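Local coordinates for protein metallo-beta-lactamase (Simiduia agarivorans, PDB 6MFI) that probably hydrolyses beta-lactam antibiotics as a two-zinc metallo-beta-lactamase of subclass B3, at residues A[50-55]-A[206-211]; A[62-67]-A[113-118]; A[248-253]-A[257-262]. All blocks are in the same frame, centred on the assembly; numbering follows the deposited sequence. Where two conformers were deposited one is given.

Contact 1: A[50-55]-A[206-211]; sequences FRVLGN and TTLVYA
Two consecutive residues, Val52 and Leu53, both turn their side chains toward 206-211, where a regular strand would send neighbours to opposite faces. A classic beta bulge accounts for this: the pair faces Thr56 on the next strand. Leu53 lays both of its methyls against the OG1 and CB end of Thr206, the nearer one, CD1, 3.7 Å from Thr206 OG1; the two side chains meet at a slant. Thr206 OG1 is presented to them by standing anti to its carbonyl carbon, chi1 -58°. Next to Leu53, Val52 sends CG1 alongside Leu208, stopping 3.8 Å from Leu208 CD2, and these two side chains run antiparallel past one another.

The strands belong to different sheets. Strand 50-53 is an outermost strand of the seven-stranded mixed sheet, whereas 206-210 lies within the five-stranded one, so the contact packs one sheet of the alpha-beta/beta-alpha sandwich of this superfamily against the other. Leu248, on strand 248-250, touches both Val52 and Leu208 and widens the apolar patch.

No hydrogen bond crosses between the segments, and their backbones stay apart, with Leu53 CA 8.1 Å from Thr206 CA. The sheets are therefore joined here by van der Waals packing of side chains, which does not fix their alignment through directional bonds.

Contact 2: A[62-67]-A[113-118]; sequences CGIAAI and IDHVGG. With ZN (zinc ion), chain B.
Ile64 leans its CD1 methyl against two zinc ligands at once, lying 3.7 Å from His115 CE1 and also 3.7 Å from Asp114 OD2. Its other branch, CG2, presses on the short helix, 3.2 Å from Asp114 O; with CG1 and CD1 close by, the isoleucine covers this buried oxygen, which has no hydrogen-bond partner in the model. The isoleucine and histidine side chains lie roughly perpendicular. Asp114 OD2 and His115 NE2 bind the same zinc ion, at 2.0 Å and 2.2 Å, and water 2 with His253 completes its ligands; water 2 also makes a weak hydrogen bond to Asp114 OD1. Asp114 CG lies over one face of the His115 ring, toward its rim.

Both ligands come from the H-X-H-X-D-H signature of the metallo-beta-lactamase superfamily, whose first two histidines, His110 and His112, serve the other zinc ion.

His115 ND1 donates to water 1 at 2.6 Å, and that water donates a hydrogen bond to Ala65 O at 2.7 Å, so loop 62-67, together with the zinc bond, helps fix the rotation of the imidazole. Farther out, Ser80 OG bonds to His115 O, and the Cys62-Cys37 disulfide ties down the start of the loop.

Contact 3: A[248-253]-A[257-262]; sequences LLLTPH and SQMRQR. With ZN (zinc ion), chain B.
Leu249 O is held by both terminal nitrogens of Arg262, with NH2 at 2.9 Å and NH1 at 3.1 Å from that one oxygen. The guanidinium comes end-on, and the oxygen lies almost in its plane, 6° out. NH1 lies in the carbonyl plane, on a lone pair of Leu249 O, while NH2 arrives tilted 33° from that plane, so two bent bonds share one acceptor. A turn at chi3, -68°, folds the arginine back from its helix toward the strand; its NE makes a weak bond to Gln258 O, and NH1 a further weak one to Leu269 O.

Nearer the zinc site, Thr251 OG1 lies 2.8 Å from Ser257 OG and donates to His253 O at 2.6 Å, from above the plane of that carbonyl. Thr251 thus links His253 O with Ser257, two residues before the helix, in the conformer given. Here the chain leaves strand 248-250, an outermost strand of the five-stranded sheet, presents His253 to the metal and turns into helix 259-265. Gln258 takes the N-cap position.

Leu249 CD2 rests 3.7 Å from Ser257 CB, and Leu250 CD2 meets Met259 SD at 3.7 Å, the two side chains passing at an angle. Leu249 also packs on helix 274-291, touching Cys275 and Tyr278, and Met259 reaches Phe50 of the other sheet. At the far end His253 NE2 binds zinc at 2.1 Å.

In the fold
Contacts 2 and 3 meet at one zinc ion: Asp114 and His115 reach it from 113-118 and His253 from 248-253, with His115 NE2 3.2 Å from His253 NE2. They are also joined by backbone, since Ala65 N is 2.7 Å from Pro252 O, a probable hydrogen bond, although the contact centres are about 14 Å apart. Contact 1 lies away from the metals, its centre about 11 Å from that of contact 3, yet strands 206-210 and 248-250 are neighbours in one sheet, with Val209 N 2.9 Å from Leu248 O. Tyr210 extends this connection to the site, packing against Ala65 and Ile67 of contact 2 and against Pro252, next to the His253 ligand.

Contact 1: A[50-55]-A[206-211]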
loop_
_atom_site.group_PDB
_atom_site.type_symbol
_atom_site.label_atom_id
_atom_site.label_comp_id
_atom_site.label_asym_id
_atom_site.label_seq_id
_atom_site.Cartn_x
_atom_site.Cartn_y
_atom_site.Cartn_z
ATOM N N PHE A 50 -3.880 -9.064 -12.097
ATOM C CA PHE A 50 -3.981 -10.489 -11.826
ATOM C C PHE A 50 -4.647 -10.706 -10.476
ATOM O O PHE A 50 -4.699 -9.808 -9.631
ATOM C CB PHE A 50 -2.610 -11.180 -11.868
ATOM C CG PHE A 50 -1.622 -10.647 -10.868
ATOM C CD1 PHE A 50 -1.505 -11.224 -9.614
ATOM C CD2 PHE A 50 -0.797 -9.581 -11.188
ATOM C CE1 PHE A 50 -0.595 -10.741 -8.694
ATOM C CE2 PHE A 50 0.116 -9.096 -10.273
ATOM C CZ PHE A 50 0.217 -9.677 -9.025
ATOM N N ARG A 51 -5.160 -11.919 -10.289
ATOM C CA ARG A 51 -5.828 -12.287 -9.050
ATOM C C ARG A 51 -4.805 -12.737 -8.015
ATOM O O ARG A 51 -3.973 -13.608 -8.288
ATOM C CB ARG A 51 -6.844 -13.400 -9.308
ATOM C CG ARG A 51 -7.194 -14.227 -8.083
ATOM C CD ARG A 51 -8.140 -15.356 -8.446
ATOM N NE ARG A 51 -9.427 -14.856 -8.922
ATOM C CZ ARG A 51 -10.573 -15.000 -8.264
ATOM N NH1 ARG A 51 -10.595 -15.635 -7.100
ATOM N NH2 ARG A 51 -11.696 -14.511 -8.770
ATOM N N VAL A 52 -4.865 -12.138 -6.827
ATOM C CA VAL A 52 -3.992 -12.555 -5.735
ATOM C C VAL A 52 -4.553 -13.794 -5.047
ATOM O O VAL A 52 -3.927 -14.860 -5.037
ATOM C CB VAL A 52 -3.786 -11.400 -4.737
ATOM C CG1 VAL A 52 -2.935 -11.858 -3.564
ATOM C CG2 VAL A 52 -3.146 -10.205 -5.433
ATOM N N LEU A 53 -5.750 -13.670 -4.468
ATOM C CA LEU A 53 -6.424 -14.783 -3.810
ATOM C C LEU A 53 -7.885 -14.440 -3.545
ATOM O O LEU A 53 -8.184 -13.430 -2.901
ATOM C CB LEU A 53 -5.714 -15.147 -2.502
ATOM C CG LEU A 53 -5.992 -16.547 -1.953
ATOM C CD1 LEU A 53 -4.747 -17.122 -1.298
ATOM C CD2 LEU A 53 -7.155 -16.533 -0.971
ATOM N N GLY A 54 -8.799 -15.275 -4.038
ATOM C CA GLY A 54 -10.222 -15.055 -3.852
ATOM C C GLY A 54 -10.735 -13.747 -4.425
ATOM O O GLY A 54 -10.677 -13.522 -5.637
ATOM N N ASN A 55 -11.245 -12.877 -3.559
ATOM C CA ASN A 55 -11.811 -11.602 -3.970
ATOM C C ASN A 55 -10.767 -10.502 -4.104
ATOM O O ASN A 55 -11.127 -9.367 -4.426
ATOM C CB ASN A 55 -12.893 -11.162 -2.976
ATOM C CG ASN A 55 -12.340 -10.907 -1.585
ATOM O OD1 ASN A 55 -11.263 -11.393 -1.229
ATOM N ND2 ASN A 55 -13.074 -10.139 -0.790
ATOM N N THR A 206 -7.355 -17.330 4.066
ATOM C CA THR A 206 -6.020 -16.752 4.056
ATOM C C THR A 206 -6.087 -15.316 4.553
ATOM O O THR A 206 -6.978 -14.555 4.163
ATOM C CB THR A 206 -5.408 -16.794 2.649
ATOM O OG1 THR A 206 -5.359 -18.149 2.186
ATOM C CG2 THR A 206 -3.998 -16.219 2.657
ATOM N N THR A 207 -5.145 -14.950 5.420
ATOM C CA THR A 207 -5.055 -13.599 5.962
ATOM C C THR A 207 -3.988 -12.837 5.184
ATOM O O THR A 207 -2.801 -13.178 5.243
ATOM C CB THR A 207 -4.731 -13.624 7.454
ATOM O OG1 THR A 207 -5.726 -14.386 8.148
ATOM C CG2 THR A 207 -4.712 -12.213 8.011
ATOM N N LEU A 208 -4.411 -11.808 4.455
ATOM C CA LEU A 208 -3.513 -10.979 3.667
ATOM C C LEU A 208 -3.208 -9.691 4.419
ATOM O O LEU A 208 -4.077 -9.133 5.095
ATOM C CB LEU A 208 -4.122 -10.650 2.300
ATOM C CG LEU A 208 -4.114 -11.731 1.214
ATOM C CD1 LEU A 208 -5.123 -12.834 1.505
ATOM C CD2 LEU A 208 -4.376 -11.114 -0.152
ATOM N N VAL A 209 -1.969 -9.222 4.299
ATOM C CA VAL A 209 -1.530 -7.990 4.944
ATOM C C VAL A 209 -0.851 -7.119 3.898
ATOM O O VAL A 209 0.094 -7.562 3.234
ATOM C CB VAL A 209 -0.582 -8.255 6.124
ATOM C CG1 VAL A 209 0.055 -6.956 6.593
ATOM C CG2 VAL A 209 -1.330 -8.929 7.266
ATOM N N TYR A 210 -1.335 -5.886 3.750
ATOM C CA TYR A 210 -0.746 -4.906 2.840
ATOM C C TYR A 210 0.163 -4.000 3.665
ATOM O O TYR A 210 -0.202 -2.895 4.065
ATOM C CB TYR A 210 -1.841 -4.127 2.117
ATOM C CG TYR A 210 -1.356 -3.261 0.976
ATOM C CD1 TYR A 210 -0.579 -3.790 -0.046
ATOM C CD2 TYR A 210 -1.692 -1.915 0.914
ATOM C CE1 TYR A 210 -0.141 -2.997 -1.094
ATOM C CE2 TYR A 210 -1.261 -1.117 -0.127
ATOM C CZ TYR A 210 -0.488 -1.661 -1.128
ATOM O OH TYR A 210 -0.062 -0.865 -2.164
ATOM N N ALA A 211 1.371 -4.494 3.929
ATOM C CA ALA A 211 2.315 -3.790 4.785
ATOM C C ALA A 211 2.939 -2.610 4.050
ATOM O O ALA A 211 3.333 -2.722 2.886
ATOM C CB ALA A 211 3.410 -4.741 5.269
#

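Contact 2: A[62-67]-A[113-118]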
loop_
_atom_site.group_PDB
_atom_site.type_symbol
_atom_site.label_atom_id
_atom_site.label_comp_id
_atom_site.label_asym_id
_atom_site.label_seq_id
_atom_site.Cartn_x
_atom_site.Cartn_y
_atom_site.Cartn_z
ATOM N N CYS A 62 3.561 -1.943 -12.933
ATOM C CA CYS A 62 4.703 -2.823 -12.714
ATOM C C CYS A 62 5.598 -2.350 -11.577
ATOM O O CYS A 62 6.390 -3.144 -11.059
ATOM C CB CYS A 62 5.534 -2.953 -13.994
ATOM S SG CYS A 62 4.661 -3.649 -15.411
ATOM N N GLY A 63 5.488 -1.084 -11.175
ATOM C CA GLY A 63 6.341 -0.548 -10.133
ATOM C C GLY A 63 5.601 -0.122 -8.881
ATOM O O GLY A 63 6.202 -0.027 -7.806
ATOM N N ILE A 64 4.300 0.136 -9.001
ATOM C CA ILE A 64 3.481 0.599 -7.886
ATOM C C ILE A 64 2.270 -0.314 -7.757
ATOM O O ILE A 64 1.598 -0.608 -8.753
ATOM C CB ILE A 64 3.038 2.062 -8.069
ATOM C CG1 ILE A 64 4.257 2.990 -8.078
ATOM C CG2 ILE A 64 2.063 2.468 -6.974
ATOM C CD1 ILE A 64 5.059 2.962 -6.794
ATOM N N ALA A 65 1.987 -0.752 -6.534
ATOM C CA ALA A 65 0.904 -1.687 -6.280
ATOM C C ALA A 65 -0.404 -0.960 -5.993
ATOM O O ALA A 65 -0.425 0.126 -5.407
ATOM C CB ALA A 65 1.248 -2.602 -5.103
ATOM N N ALA A 66 -1.500 -1.578 -6.425
ATOM C CA ALA A 66 -2.849 -1.152 -6.083
ATOM C C ALA A 66 -3.681 -2.405 -5.864
ATOM O O ALA A 66 -3.707 -3.288 -6.725
ATOM C CB ALA A 66 -3.465 -0.277 -7.181
ATOM N N ILE A 67 -4.342 -2.489 -4.713
ATOM C CA ILE A 67 -5.022 -3.705 -4.284
ATOM C C ILE A 67 -6.525 -3.483 -4.373
ATOM O O ILE A 67 -7.066 -2.572 -3.731
ATOM C CB ILE A 67 -4.606 -4.109 -2.862
ATOM C CG1 ILE A 67 -3.081 -4.184 -2.757
ATOM C CG2 ILE A 67 -5.237 -5.438 -2.479
ATOM C CD1 ILE A 67 -2.445 -5.118 -3.765
ATOM N N ILE A 113 3.613 10.637 -3.222
ATOM C CA ILE A 113 3.002 10.905 -4.523
ATOM C C ILE A 113 2.963 9.654 -5.391
ATOM O O ILE A 113 2.062 9.496 -6.223
ATOM C CB ILE A 113 3.744 12.060 -5.230
ATOM C CG1 ILE A 113 3.058 12.418 -6.551
ATOM C CG2 ILE A 113 5.206 11.705 -5.456
ATOM C CD1 ILE A 113 3.759 13.506 -7.335
ATOM N N ASP A 114 3.920 8.740 -5.215
ATOM C CA ASP A 114 3.941 7.543 -6.045
ATOM C C ASP A 114 2.869 6.533 -5.656
ATOM O O ASP A 114 2.707 5.531 -6.360
ATOM C CB ASP A 114 5.320 6.881 -5.995
ATOM C CG ASP A 114 5.781 6.596 -4.581
ATOM O OD1 ASP A 114 5.618 7.475 -3.712
ATOM O OD2 ASP A 114 6.312 5.491 -4.343
ATOM N N HIS A 115 2.134 6.769 -4.572
ATOM C CA HIS A 115 1.089 5.856 -4.131
ATOM C C HIS A 115 -0.294 6.486 -4.057
ATOM O O HIS A 115 -1.284 5.774 -4.234
ATOM C CB HIS A 115 1.437 5.269 -2.755
ATOM C CG HIS A 115 2.756 4.563 -2.717
ATOM N ND1 HIS A 115 3.012 3.423 -3.450
ATOM C CD2 HIS A 115 3.894 4.839 -2.040
ATOM C CE1 HIS A 115 4.252 3.028 -3.223
ATOM N NE2 HIS A 115 4.809 3.867 -2.370
ATOM N N VAL A 116 -0.391 7.790 -3.802
ATOM C CA VAL A 116 -1.686 8.446 -3.653
ATOM C C VAL A 116 -1.762 9.664 -4.564
ATOM O O VAL A 116 -2.661 10.501 -4.422
ATOM C CB VAL A 116 -1.944 8.843 -2.188
ATOM C CG1 VAL A 116 -1.990 7.610 -1.300
ATOM C CG2 VAL A 116 -0.875 9.810 -1.708
ATOM N N GLY A 117 -0.823 9.770 -5.506
ATOM C CA GLY A 117 -0.795 10.932 -6.380
ATOM C C GLY A 117 -2.036 11.054 -7.244
ATOM O O GLY A 117 -2.506 12.162 -7.520
ATOM N N GLY A 118 -2.585 9.924 -7.679
ATOM C CA GLY A 118 -3.773 9.936 -8.509
ATOM C C GLY A 118 -5.035 9.578 -7.755
ATOM O O GLY A 118 -6.014 9.124 -8.352
HETATM ZN ZN ZN B . 6.885 4.577 -2.624
HETATM O O HOH W 1 0.967 1.850 -3.909
HETATM O O HOH W 2 7.619 6.194 -1.733
#

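Contact 3: A[248-253]-A[257-262]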
loop_
_atom_site.group_PDB
_atom_site.type_symbol
_atom_site.label_atom_id
_atom_site.label_comp_id
_atom_site.label_asym_id
_atom_site.label_seq_id
_atom_site.Cartn_x
_atom_site.Cartn_y
_atom_site.Cartn_z
ATOM N N LEU A 248 -0.243 -14.052 3.813
ATOM C CA LEU A 248 0.181 -13.545 2.515
ATOM C C LEU A 248 0.553 -12.078 2.667
ATOM O O LEU A 248 -0.187 -11.311 3.291
ATOM C CB LEU A 248 -0.927 -13.721 1.469
ATOM C CG LEU A 248 -0.554 -13.690 -0.016
ATOM C CD1 LEU A 248 -1.559 -14.491 -0.822
ATOM C CD2 LEU A 248 -0.475 -12.262 -0.543
ATOM N N LEU A 249 1.691 -11.691 2.098
ATOM C CA LEU A 249 2.222 -10.341 2.236
ATOM C C LEU A 249 2.185 -9.612 0.900
ATOM O O LEU A 249 2.538 -10.177 -0.140
ATOM C CB LEU A 249 3.658 -10.368 2.771
ATOM C CG LEU A 249 4.293 -9.007 3.067
ATOM C CD1 LEU A 249 3.631 -8.354 4.268
ATOM C CD2 LEU A 249 5.790 -9.152 3.290
ATOM N N LEU A 250 1.755 -8.352 0.939
ATOM C CA LEU A 250 1.729 -7.480 -0.227
ATOM C C LEU A 250 2.321 -6.129 0.148
ATOM O O LEU A 250 2.167 -5.659 1.279
ATOM C CB LEU A 250 0.302 -7.297 -0.764
ATOM C CG LEU A 250 -0.322 -8.511 -1.455
ATOM C CD1 LEU A 250 -1.780 -8.242 -1.794
ATOM C CD2 LEU A 250 0.463 -8.880 -2.704
ATOM N N THR A 251 3.002 -5.506 -0.810
ATOM C CA THR A 251 3.707 -4.259 -0.558
ATOM C C THR A 251 3.404 -3.242 -1.648
ATOM O O THR A 251 3.225 -3.608 -2.814
ATOM C CB THR A 251 5.224 -4.489 -0.485
ATOM O OG1 THR A 251 5.657 -5.224 -1.636
ATOM C CG2 THR A 251 5.582 -5.265 0.774
ATOM N N PRO A 252 3.335 -1.953 -1.291
ATOM C CA PRO A 252 3.090 -0.922 -2.317
ATOM C C PRO A 252 4.140 -0.912 -3.412
ATOM O O PRO A 252 3.819 -0.639 -4.575
ATOM C CB PRO A 252 3.092 0.380 -1.507
ATOM C CG PRO A 252 2.745 -0.038 -0.121
ATOM C CD PRO A 252 3.376 -1.382 0.065
ATOM N N HIS A 253 5.395 -1.187 -3.068
ATOM C CA HIS A 253 6.402 -1.516 -4.061
ATOM C C HIS A 253 6.494 -3.030 -4.129
ATOM O O HIS A 253 6.963 -3.653 -3.164
ATOM C CB HIS A 253 7.754 -0.909 -3.696
ATOM C CG HIS A 253 7.757 0.588 -3.676
ATOM N ND1 HIS A 253 7.920 1.348 -4.814
ATOM C CD2 HIS A 253 7.614 1.466 -2.654
ATOM C CE1 HIS A 253 7.877 2.629 -4.495
ATOM N NE2 HIS A 253 7.693 2.728 -3.191
ATOM N N SER A 257 8.523 -7.069 -1.188
ATOM C CA SER A 257 8.225 -8.392 -0.653
ATOM C C SER A 257 8.565 -9.502 -1.641
ATOM O O SER A 257 8.102 -10.635 -1.478
ATOM C CB SER A 257 6.756 -8.481 -0.239
ATOM O OG SER A 257 5.904 -8.004 -1.267
ATOM N N GLN A 258 9.367 -9.193 -2.662
ATOM C CA GLN A 258 9.750 -10.158 -3.693
ATOM C C GLN A 258 8.517 -10.781 -4.342
ATOM O O GLN A 258 8.463 -11.986 -4.598
ATOM C CB GLN A 258 10.676 -11.235 -3.122
ATOM C CG GLN A 258 11.920 -10.680 -2.446
ATOM C CD GLN A 258 12.991 -11.731 -2.236
ATOM O OE1 GLN A 258 13.126 -12.666 -3.026
ATOM N NE2 GLN A 258 13.766 -11.579 -1.168
ATOM N N MET A 259 7.512 -9.941 -4.606
ATOM C CA MET A 259 6.265 -10.426 -5.191
ATOM C C MET A 259 6.500 -11.068 -6.551
ATOM O O MET A 259 5.874 -12.081 -6.882
ATOM C CB MET A 259 5.261 -9.280 -5.314
ATOM C CG MET A 259 3.824 -9.733 -5.493
ATOM S SD MET A 259 2.684 -8.343 -5.586
ATOM C CE MET A 259 2.781 -7.957 -7.329
ATOM N N ARG A 260 7.395 -10.490 -7.355
ATOM C CA ARG A 260 7.670 -11.055 -8.672
ATOM C C ARG A 260 8.360 -12.409 -8.560
ATOM O O ARG A 260 8.038 -13.340 -9.308
ATOM C CB ARG A 260 8.519 -10.089 -9.496
ATOM C CG ARG A 260 8.708 -10.527 -10.938
ATOM C CD ARG A 260 9.719 -9.653 -11.659
ATOM N NE ARG A 260 9.828 -10.009 -13.070
ATOM C CZ ARG A 260 10.578 -11.004 -13.533
ATOM N NH1 ARG A 260 11.291 -11.747 -12.698
ATOM N NH2 ARG A 260 10.615 -11.256 -14.835
ATOM N N GLN A 261 9.312 -12.539 -7.634
ATOM C CA GLN A 261 9.984 -13.822 -7.452
ATOM C C GLN A 261 9.029 -14.875 -6.906
ATOM O O GLN A 261 9.057 -16.030 -7.346
ATOM C CB GLN A 261 11.194 -13.659 -6.532
ATOM C CG GLN A 261 12.225 -12.664 -7.041
ATOM C CD GLN A 261 12.029 -11.274 -6.468
ATOM O OE1 GLN A 261 11.056 -10.587 -6.785
ATOM N NE2 GLN A 261 12.961 -10.847 -5.622
ATOM N N ARG A 262 8.170 -14.497 -5.957
ATOM C CA ARG A 262 7.194 -15.444 -5.429
ATOM C C ARG A 262 6.205 -15.877 -6.504
ATOM O O ARG A 262 5.756 -17.029 -6.519
ATOM C CB ARG A 262 6.456 -14.833 -4.238
ATOM C CG ARG A 262 7.323 -14.601 -3.013
ATOM C CD ARG A 262 6.516 -13.992 -1.878
ATOM N NE ARG A 262 6.092 -12.628 -2.178
ATOM C CZ ARG A 262 5.035 -12.035 -1.633
ATOM N NH1 ARG A 262 4.285 -12.689 -0.755
ATOM N NH2 ARG A 262 4.725 -10.789 -1.966
HETATM ZN ZN ZN B . 6.885 4.577 -2.624
HETATM O O HOH W 2 7.619 6.194 -1.733
#